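Local coordinates for amyloid-like protein 1 (Homo sapiens, PDB 3PMR) that probably acts in cell adhesion as a member of the amyloid precursor protein family, through a helical E2 domain that binds heparin and dimerises, at residues Leu119-Leu133 against Leu187-Ile201. Residues are numbered along the deposited sequence; the frame is centred on the assembly and turned at random.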
loop_
_atom_site.group_PDB
_atom_site.type_symbol
_atom_site.label_atom_id
_atom_site.label_comp_id
_atom_site.label_asym_id
_atom_site.label_seq_id
_atom_site.Cartn_x
_atom_site.Cartn_y
_atom_site.Cartn_z
ATOM N N LEU B 119 4.448 -5.155 -40.655
ATOM C CA LEU B 119 5.396 -4.511 -41.561
ATOM C C LEU B 119 5.881 -5.403 -42.704
ATOM O O LEU B 119 6.162 -4.919 -43.801
ATOM C CB LEU B 119 6.627 -4.035 -40.791
ATOM C CG LEU B 119 6.560 -2.731 -40.006
ATOM C CD1 LEU B 119 7.948 -2.429 -39.458
ATOM C CD2 LEU B 119 6.106 -1.593 -40.909
ATOM N N GLN B 120 5.986 -6.701 -42.441
ATOM C CA GLN B 120 6.475 -7.644 -43.436
ATOM C C GLN B 120 5.366 -8.303 -44.255
ATOM O O GLN B 120 5.619 -9.243 -45.013
ATOM C CB GLN B 120 7.315 -8.719 -42.747
ATOM C CG GLN B 120 8.374 -8.144 -41.823
ATOM C CD GLN B 120 9.102 -9.212 -41.025
ATOM O OE1 GLN B 120 8.500 -10.194 -40.583
ATOM N NE2 GLN B 120 10.398 -9.015 -40.820
ATOM N N ALA B 121 4.143 -7.810 -44.103
ATOM C CA ALA B 121 3.013 -8.366 -44.835
ATOM C C ALA B 121 3.064 -7.960 -46.309
ATOM O O ALA B 121 3.520 -6.862 -46.650
ATOM C CB ALA B 121 1.700 -7.902 -44.201
ATOM N N ASP B 122 2.602 -8.856 -47.179
ATOM C CA ASP B 122 2.589 -8.606 -48.616
ATOM C C ASP B 122 1.163 -8.371 -49.108
ATOM O O ASP B 122 0.444 -9.319 -49.420
ATOM C CB ASP B 122 3.193 -9.797 -49.365
ATOM N N PRO B 123 0.741 -7.100 -49.196
ATOM C CA PRO B 123 1.519 -5.905 -48.864
ATOM C C PRO B 123 1.102 -5.293 -47.521
ATOM O O PRO B 123 0.110 -5.707 -46.917
ATOM C CB PRO B 123 1.203 -4.987 -50.027
ATOM C CG PRO B 123 -0.298 -5.211 -50.155
ATOM C CD PRO B 123 -0.467 -6.727 -49.959
ATOM N N PRO B 124 1.859 -4.290 -47.046
ATOM C CA PRO B 124 1.606 -3.589 -45.783
ATOM C C PRO B 124 0.298 -2.803 -45.766
ATOM O O PRO B 124 0.057 -1.965 -46.635
ATOM C CB PRO B 124 2.817 -2.664 -45.657
ATOM C CG PRO B 124 3.899 -3.436 -46.360
ATOM C CD PRO B 124 3.173 -3.903 -47.592
ATOM N N GLN B 125 -0.542 -3.077 -44.775
ATOM C CA GLN B 125 -1.809 -2.371 -44.625
ATOM C C GLN B 125 -1.603 -1.298 -43.567
ATOM O O GLN B 125 -1.357 -1.611 -42.403
ATOM C CB GLN B 125 -2.913 -3.332 -44.178
ATOM C CG GLN B 125 -3.431 -4.248 -45.279
ATOM C CD GLN B 125 -4.229 -5.417 -44.737
ATOM O OE1 GLN B 125 -5.039 -6.015 -45.446
ATOM N NE2 GLN B 125 -3.990 -5.761 -43.476
ATOM N N ALA B 126 -1.696 -0.036 -43.972
ATOM C CA ALA B 126 -1.502 1.075 -43.052
ATOM C C ALA B 126 -2.233 0.910 -41.731
ATOM O O ALA B 126 -1.633 1.022 -40.667
ATOM C CB ALA B 126 -1.936 2.379 -43.704
ATOM N N GLU B 127 -3.513 0.635 -41.795
ATOM C CA GLU B 127 -4.302 0.484 -40.601
ATOM C C GLU B 127 -3.829 -0.643 -39.713
ATOM O O GLU B 127 -3.903 -0.549 -38.532
ATOM C CB GLU B 127 -5.757 0.284 -40.952
ATOM C CG GLU B 127 -6.654 0.250 -39.771
ATOM N N ARG B 128 -3.359 -1.719 -40.286
ATOM C CA ARG B 128 -2.870 -2.804 -39.483
ATOM C C ARG B 128 -1.529 -2.487 -38.837
ATOM O O ARG B 128 -1.262 -2.882 -37.742
ATOM C CB ARG B 128 -2.778 -4.067 -40.293
ATOM C CG ARG B 128 -2.319 -5.222 -39.529
ATOM N N VAL B 129 -0.704 -1.753 -39.554
ATOM C CA VAL B 129 0.601 -1.343 -39.054
ATOM C C VAL B 129 0.410 -0.321 -37.940
ATOM O O VAL B 129 1.048 -0.415 -36.897
ATOM C CB VAL B 129 1.461 -0.709 -40.173
ATOM C CG1 VAL B 129 2.724 -0.078 -39.575
ATOM C CG2 VAL B 129 1.844 -1.766 -41.187
ATOM N N LEU B 130 -0.480 0.647 -38.149
ATOM C CA LEU B 130 -0.708 1.666 -37.135
ATOM C C LEU B 130 -1.176 1.059 -35.817
ATOM O O LEU B 130 -0.715 1.461 -34.747
ATOM C CB LEU B 130 -1.728 2.700 -37.614
ATOM C CG LEU B 130 -2.066 3.793 -36.590
ATOM C CD1 LEU B 130 -0.794 4.482 -36.116
ATOM C CD2 LEU B 130 -3.014 4.805 -37.222
ATOM N N LEU B 131 -2.092 0.100 -35.895
ATOM C CA LEU B 131 -2.607 -0.559 -34.694
ATOM C C LEU B 131 -1.572 -1.438 -33.993
ATOM O O LEU B 131 -1.546 -1.512 -32.770
ATOM C CB LEU B 131 -3.851 -1.390 -35.030
ATOM C CG LEU B 131 -5.152 -0.588 -35.140
ATOM C CD1 LEU B 131 -6.251 -1.485 -35.674
ATOM C CD2 LEU B 131 -5.534 -0.017 -33.768
ATOM N N ALA B 132 -0.725 -2.104 -34.762
ATOM C CA ALA B 132 0.307 -2.955 -34.183
ATOM C C ALA B 132 1.335 -2.048 -33.498
ATOM O O ALA B 132 1.868 -2.372 -32.441
ATOM C CB ALA B 132 0.972 -3.774 -35.274
ATOM N N LEU B 133 1.608 -0.905 -34.110
ATOM C CA LEU B 133 2.552 0.032 -33.537
ATOM C C LEU B 133 1.944 0.615 -32.266
ATOM O O LEU B 133 2.626 0.718 -31.245
ATOM C CB LEU B 133 2.872 1.157 -34.534
ATOM C CG LEU B 133 3.871 2.228 -34.077
ATOM C CD1 LEU B 133 5.231 1.580 -33.765
ATOM C CD2 LEU B 133 4.021 3.288 -35.163
ATOM N N LEU B 187 9.719 1.445 -39.318
ATOM C CA LEU B 187 8.623 1.955 -40.130
ATOM C C LEU B 187 9.105 2.863 -41.248
ATOM O O LEU B 187 8.400 3.062 -42.240
ATOM C CB LEU B 187 7.638 2.741 -39.258
ATOM C CG LEU B 187 6.526 3.472 -40.020
ATOM C CD1 LEU B 187 5.622 2.444 -40.701
ATOM C CD2 LEU B 187 5.719 4.342 -39.081
ATOM N N ASP B 188 10.298 3.428 -41.080
ATOM C CA ASP B 188 10.862 4.329 -42.077
ATOM C C ASP B 188 11.554 3.628 -43.230
ATOM O O ASP B 188 11.990 4.279 -44.179
ATOM C CB ASP B 188 11.827 5.314 -41.423
ATOM C CG ASP B 188 11.108 6.479 -40.785
ATOM O OD1 ASP B 188 10.280 7.108 -41.479
ATOM O OD2 ASP B 188 11.366 6.769 -39.599
ATOM N N GLN B 189 11.659 2.307 -43.150
ATOM C CA GLN B 189 12.272 1.534 -44.220
ATOM C C GLN B 189 11.257 1.406 -45.356
ATOM O O GLN B 189 11.575 0.929 -46.447
ATOM C CB GLN B 189 12.695 0.163 -43.699
ATOM C CG GLN B 189 14.048 0.193 -43.002
ATOM C CD GLN B 189 14.233 -0.935 -42.006
ATOM O OE1 GLN B 189 13.805 -2.065 -42.241
ATOM N NE2 GLN B 189 14.889 -0.635 -40.890
ATOM N N ASN B 190 10.030 1.837 -45.068
ATOM C CA ASN B 190 8.925 1.854 -46.019
ATOM C C ASN B 190 8.446 3.307 -45.996
ATOM O O ASN B 190 7.490 3.650 -45.296
ATOM C CB ASN B 190 7.788 0.933 -45.568
ATOM C CG ASN B 190 6.667 0.847 -46.592
ATOM O OD1 ASN B 190 6.530 1.714 -47.457
ATOM N ND2 ASN B 190 5.852 -0.197 -46.491
ATOM N N PRO B 191 9.123 4.181 -46.758
ATOM C CA PRO B 191 8.833 5.613 -46.870
ATOM C C PRO B 191 7.360 5.971 -47.044
ATOM O O PRO B 191 6.780 6.681 -46.215
ATOM C CB PRO B 191 9.671 6.033 -48.072
ATOM C CG PRO B 191 10.858 5.127 -47.973
ATOM C CD PRO B 191 10.207 3.799 -47.682
ATOM N N HIS B 192 6.759 5.489 -48.126
ATOM C CA HIS B 192 5.357 5.785 -48.392
ATOM C C HIS B 192 4.522 5.587 -47.128
ATOM O O HIS B 192 3.755 6.466 -46.722
ATOM C CB HIS B 192 4.834 4.890 -49.521
ATOM N N LEU B 193 4.702 4.430 -46.497
ATOM C CA LEU B 193 3.965 4.082 -45.293
ATOM C C LEU B 193 4.235 5.030 -44.128
ATOM O O LEU B 193 3.305 5.463 -43.451
ATOM C CB LEU B 193 4.302 2.644 -44.885
ATOM C CG LEU B 193 3.284 1.929 -43.994
ATOM C CD1 LEU B 193 1.894 2.040 -44.602
ATOM C CD2 LEU B 193 3.680 0.471 -43.843
ATOM N N ALA B 194 5.502 5.358 -43.900
ATOM C CA ALA B 194 5.871 6.248 -42.803
ATOM C C ALA B 194 5.229 7.626 -42.938
ATOM O O ALA B 194 4.693 8.167 -41.963
ATOM C CB ALA B 194 7.394 6.382 -42.730
ATOM N N GLN B 195 5.292 8.192 -44.141
ATOM C CA GLN B 195 4.724 9.508 -44.404
ATOM C C GLN B 195 3.232 9.507 -44.095
ATOM O O GLN B 195 2.724 10.381 -43.395
ATOM C CB GLN B 195 4.943 9.890 -45.875
ATOM N N GLU B 196 2.549 8.496 -44.620
ATOM C CA GLU B 196 1.115 8.325 -44.444
ATOM C C GLU B 196 0.654 8.184 -42.987
ATOM O O GLU B 196 -0.468 8.568 -42.646
ATOM C CB GLU B 196 0.652 7.098 -45.244
ATOM C CG GLU B 196 -0.803 6.718 -45.042
ATOM N N LEU B 197 1.517 7.656 -42.125
ATOM C CA LEU B 197 1.147 7.445 -40.730
ATOM C C LEU B 197 1.727 8.430 -39.712
ATOM O O LEU B 197 1.289 8.453 -38.556
ATOM C CB LEU B 197 1.519 6.022 -40.317
ATOM C CG LEU B 197 0.869 4.912 -41.156
ATOM C CD1 LEU B 197 1.482 3.569 -40.784
ATOM C CD2 LEU B 197 -0.643 4.905 -40.941
ATOM N N ARG B 198 2.687 9.248 -40.135
ATOM C CA ARG B 198 3.324 10.213 -39.243
ATOM C C ARG B 198 2.353 11.011 -38.370
ATOM O O ARG B 198 2.500 11.056 -37.153
ATOM C CB ARG B 198 4.206 11.173 -40.049
ATOM N N PRO B 199 1.357 11.672 -38.984
ATOM C CA PRO B 199 0.405 12.449 -38.177
ATOM C C PRO B 199 -0.275 11.677 -37.031
ATOM O O PRO B 199 -0.419 12.199 -35.925
ATOM C CB PRO B 199 -0.579 12.988 -39.226
ATOM C CG PRO B 199 -0.316 12.135 -40.463
ATOM C CD PRO B 199 1.150 11.914 -40.420
ATOM N N GLN B 200 -0.684 10.436 -37.288
ATOM C CA GLN B 200 -1.332 9.612 -36.261
ATOM C C GLN B 200 -0.339 9.160 -35.195
ATOM O O GLN B 200 -0.672 9.094 -34.008
ATOM C CB GLN B 200 -1.992 8.401 -36.919
ATOM C CG GLN B 200 -3.322 8.767 -37.544
ATOM C CD GLN B 200 -3.661 7.913 -38.738
ATOM O OE1 GLN B 200 -2.955 7.935 -39.748
ATOM N NE2 GLN B 200 -4.758 7.149 -38.635
ATOM N N ILE B 201 0.874 8.832 -35.629
ATOM C CA ILE B 201 1.922 8.398 -34.711
ATOM C C ILE B 201 2.315 9.527 -33.769
ATOM O O ILE B 201 2.589 9.296 -32.590
ATOM C CB ILE B 201 3.177 7.954 -35.462
ATOM C CG1 ILE B 201 2.860 6.724 -36.317
ATOM C CG2 ILE B 201 4.297 7.661 -34.467
ATOM C CD1 ILE B 201 3.984 6.320 -37.246
HETATM O O HOH W 1 6.804 -2.268 -44.659
#
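Leu193 meets Val129 tip to tip where the start of helix 191-207 packs on the start of helix 126-157, at one end of the up-and-down helical bundle of the E2 domain; the short helical segments run in broadly the same direction and cross at -54°. The tight part is made by apolar side chains. The two methyls of Leu193 part company: CD2 lies 3.7 Å from Pro124 CB and also touches Val129 CG2, while CD1 rests on Ala126, 3.9 Å from its CB. Val129 carries CG1 anti to its own backbone N (chi1 171°), which sets that methyl between Leu187 CD1 and Leu197 CD1, each 4.0 Å from Val129 CG1. Deeper along the helices Leu133 crosses Ile201 at about a right angle, and it also touches Phe115 of helix 64-119 and Ser183 and Leu184 of helix 159-187. Shortening Leu193 to an alanine would probably open a gap against Pro124, Ala126 and Val129 and leave Pro124 less firmly held. The margins are partly polar. On the solvent-facing one, the amide face of the exposed Gln200 lies over Leu130 CD2, NE2 3.2 Å from that methyl. The other is looser: Asn190 N-caps helix 191-207, its OD1 taking a weak bond from Leu193 N, and its ND2, 3.8 Å from Pro124 CG, donates to a water 2.9 Å from ND2 that in turn donates to Leu119 O.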